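Glycoside hydrolase family protein (Novosphingobium sp. PP1Y, PDB 6Q2F) probably hydrolyses terminal alpha-L-rhamnose residues from glycosides, as an alpha-L-rhamnosidase. Local coordinates at residues A[87-92]-A[499-504]. Sequence-based numbering, arbitrary orientation.
Sequences QNFDAN and ALLTDS. With NA (sodium ion), chain B.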
ATOM      1  N   GLN A  87     -10.918 -14.674   0.834  1.00 27.27           N
ATOM      2  CA  GLN A  87      -9.589 -14.866   0.265  1.00 21.77           C
ATOM      3  C   GLN A  87      -8.774 -15.648   1.281  1.00 26.81           C
ATOM      4  O   GLN A  87      -8.449 -15.135   2.355  1.00 27.59           O
ATOM      5  CB  GLN A  87      -8.964 -13.514  -0.095  1.00 21.98           C
ATOM      6  CG  GLN A  87      -9.964 -12.617  -0.890  1.00 20.93           C
ATOM      7  CD  GLN A  87      -9.311 -11.477  -1.680  1.00 24.41           C
ATOM      8  OE1 GLN A  87      -8.306 -10.917  -1.279  1.00 30.16           O
ATOM      9  NE2 GLN A  87      -9.914 -11.122  -2.795  1.00 24.41           N
ATOM     10  N   ASN A  88      -8.492 -16.899   0.957  1.00 25.65           N
ATOM     11  CA  ASN A  88      -7.880 -17.823   1.895  1.00 22.21           C
ATOM     12  C   ASN A  88      -6.369 -17.635   1.974  1.00 22.16           C
ATOM     13  O   ASN A  88      -5.714 -17.355   0.974  1.00 24.64           O
ATOM     14  CB  ASN A  88      -8.200 -19.264   1.490  1.00 23.57           C
ATOM     15  CG  ASN A  88      -7.587 -20.283   2.436  1.00 26.10           C
ATOM     16  OD1 ASN A  88      -6.849 -21.175   2.018  1.00 31.15           O
ATOM     17  ND2 ASN A  88      -7.854 -20.124   3.723  1.00 26.37           N
ATOM     18  N   PHE A  89      -5.821 -17.825   3.176  1.00 28.92           N
ATOM     19  CA  PHE A  89      -4.383 -17.929   3.404  1.00 26.55           C
ATOM     20  C   PHE A  89      -4.130 -19.091   4.339  1.00 29.08           C
ATOM     21  O   PHE A  89      -4.815 -19.224   5.367  1.00 27.99           O
ATOM     22  CB  PHE A  89      -3.796 -16.669   4.046  1.00 26.83           C
ATOM     23  CG  PHE A  89      -4.063 -15.413   3.285  1.00 29.23           C
ATOM     24  CD1 PHE A  89      -3.226 -15.033   2.260  1.00 26.48           C
ATOM     25  CD2 PHE A  89      -5.153 -14.610   3.602  1.00 27.09           C
ATOM     26  CE1 PHE A  89      -3.464 -13.860   1.557  1.00 34.56           C
ATOM     27  CE2 PHE A  89      -5.401 -13.439   2.898  1.00 30.97           C
ATOM     28  CZ  PHE A  89      -4.557 -13.063   1.884  1.00 32.61           C
ATOM     29  N   ASP A  90      -3.156 -19.932   3.993  1.00 25.54           N
ATOM     30  CA  ASP A  90      -2.640 -20.901   4.959  1.00 31.88           C
ATOM     31  C   ASP A  90      -1.449 -20.241   5.642  1.00 31.00           C
ATOM     32  O   ASP A  90      -0.358 -20.190   5.078  1.00 25.25           O
ATOM     33  CB  ASP A  90      -2.258 -22.220   4.303  1.00 26.80           C
ATOM     34  CG  ASP A  90      -1.961 -23.307   5.330  1.00 38.19           C
ATOM     35  OD1 ASP A  90      -2.928 -23.760   5.990  1.00 29.96           O
ATOM     36  OD2 ASP A  90      -0.781 -23.685   5.497  1.00 31.48           O
ATOM     37  N   ALA A  91      -1.655 -19.739   6.857  1.00 26.95           N
ATOM     38  CA  ALA A  91      -0.683 -18.886   7.541  1.00 25.89           C
ATOM     39  C   ALA A  91       0.031 -19.670   8.635  1.00 31.02           C
ATOM     40  O   ALA A  91      -0.600 -20.087   9.613  1.00 31.24           O
ATOM     41  CB  ALA A  91      -1.368 -17.654   8.138  1.00 29.07           C
ATOM     42  N   ASN A  92       1.348 -19.839   8.485  1.00 31.40           N
ATOM     43  CA  ASN A  92       2.147 -20.637   9.415  1.00 34.12           C
ATOM     44  C   ASN A  92       2.718 -19.755  10.525  1.00 45.51           C
ATOM     45  O   ASN A  92       3.925 -19.638  10.709  1.00 55.25           O
ATOM     46  CB  ASN A  92       3.257 -21.362   8.663  1.00 33.08           C
ATOM     47  CG  ASN A  92       3.974 -22.402   9.529  1.00 45.92           C
ATOM     48  OD1 ASN A  92       5.141 -22.233   9.893  1.00 44.42           O
ATOM     49  ND2 ASN A  92       3.274 -23.479   9.856  1.00 49.32           N
ATOM     50  N   ALA A 499     -10.071 -16.572  -8.103  1.00 25.95           N
ATOM     51  CA  ALA A 499      -9.172 -15.441  -8.170  1.00 24.07           C
ATOM     52  C   ALA A 499      -7.878 -15.734  -7.457  1.00 22.07           C
ATOM     53  O   ALA A 499      -7.809 -16.579  -6.553  1.00 24.82           O
ATOM     54  CB  ALA A 499      -9.822 -14.175  -7.554  1.00 27.33           C
ATOM     55  N   LEU A 500      -6.874 -14.969  -7.847  1.00 25.21           N
ATOM     56  CA  LEU A 500      -5.532 -14.991  -7.300  1.00 21.63           C
ATOM     57  C   LEU A 500      -5.287 -13.645  -6.644  1.00 27.53           C
ATOM     58  O   LEU A 500      -5.743 -12.617  -7.145  1.00 28.84           O
ATOM     59  CB  LEU A 500      -4.519 -15.205  -8.427  1.00 24.08           C
ATOM     60  CG  LEU A 500      -3.394 -16.218  -8.395  1.00 45.54           C
ATOM     61  CD1 LEU A 500      -3.864 -17.544  -7.817  1.00 45.09           C
ATOM     62  CD2 LEU A 500      -2.934 -16.381  -9.854  1.00 35.56           C
ATOM     63  N   LEU A 501      -4.576 -13.638  -5.533  1.00 27.76           N
ATOM     64  CA  LEU A 501      -4.223 -12.395  -4.869  1.00 29.50           C
ATOM     65  C   LEU A 501      -2.708 -12.294  -4.838  1.00 27.65           C
ATOM     66  O   LEU A 501      -2.043 -13.208  -4.338  1.00 26.41           O
ATOM     67  CB  LEU A 501      -4.790 -12.343  -3.447  1.00 23.78           C
ATOM     68  CG  LEU A 501      -4.084 -11.330  -2.540  1.00 30.56           C
ATOM     69  CD1 LEU A 501      -4.380  -9.921  -3.022  1.00 29.15           C
ATOM     70  CD2 LEU A 501      -4.597 -11.466  -1.115  1.00 31.93           C
ATOM     71  N   THR A 502      -2.160 -11.202  -5.389  1.00 20.94           N
ATOM     72  CA  THR A 502      -0.750 -10.883  -5.194  1.00 25.36           C
ATOM     73  C   THR A 502      -0.704  -9.853  -4.072  1.00 27.73           C
ATOM     74  O   THR A 502      -1.065  -8.688  -4.267  1.00 28.61           O
ATOM     75  CB  THR A 502      -0.068 -10.375  -6.476  1.00 25.98           C
ATOM     76  OG1 THR A 502      -0.721  -9.198  -6.961  1.00 28.37           O
ATOM     77  CG2 THR A 502      -0.085 -11.432  -7.574  1.00 27.21           C
ATOM     78  N   ASP A 503      -0.335 -10.319  -2.882  1.00 28.45           N
ATOM     79  CA  ASP A 503      -0.199  -9.483  -1.701  1.00 23.95           C
ATOM     80  C   ASP A 503       0.883  -8.430  -1.948  1.00 28.58           C
ATOM     81  O   ASP A 503       1.656  -8.510  -2.909  1.00 26.86           O
ATOM     82  CB  ASP A 503       0.167 -10.363  -0.510  1.00 22.51           C
ATOM     83  CG  ASP A 503      -0.266  -9.778   0.819  1.00 29.51           C
ATOM     84  OD1 ASP A 503      -0.692  -8.597   0.849  1.00 25.87           O
ATOM     85  OD2 ASP A 503      -0.165 -10.505   1.826  1.00 34.63           O
ATOM     86  N   SER A 504       0.932  -7.428  -1.067  1.00 25.06           N
ATOM     87  CA  SER A 504       1.934  -6.372  -1.214  1.00 26.62           C
ATOM     88  C   SER A 504       3.333  -6.974  -1.107  1.00 27.03           C
ATOM     89  O   SER A 504       3.562  -7.930  -0.363  1.00 29.41           O
ATOM     90  CB  SER A 504       1.719  -5.291  -0.153  1.00 26.38           C
ATOM     91  OG  SER A 504       1.695  -5.879   1.124  1.00 31.74           O
TER
HETATM   92 NA    NA B1201      -0.746  -5.894   2.100  1.00 37.66          NA
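Asp503 OD1 has two partners: the sodium ion at 3.0 Å and the backbone N of Ser504, whose hydrogen bond it accepts at 2.8 Å. That N-H comes from above the carboxylate plane, and the bond is bent, 140° at the hydrogen. Ser504 OG binds the same ion at 2.6 Å. Glu583, Glu586 and Glu644 complete the sodium site. An alanine in place of Asp503 would probably leave the sodium one ligand short and Ser504 N without this acceptor. The parallel strands 85-91 and 497-502 belong to a (beta/alpha)8 barrel and are separated by strand 127-131. The two segments therefore meet through side chains inside the barrel. The sodium sits where strand 497-502 ends, at the C-terminal mouth, the end that carries the active site in such barrels. Two residues before Asp503, Leu501 has CG anti to the backbone N (chi1 160°), and its CD2 reaches the edge of the Phe89 ring, 3.4 Å from Phe89 CZ and near the ring plane. The Gln87 side chain crosses that of Leu501 at about a right angle, with Gln87 OE1 3.8 Å from Leu501 CD2. Gln87 is buried, and its OE1 accepts a hydrogen bond from Trp58 NE1.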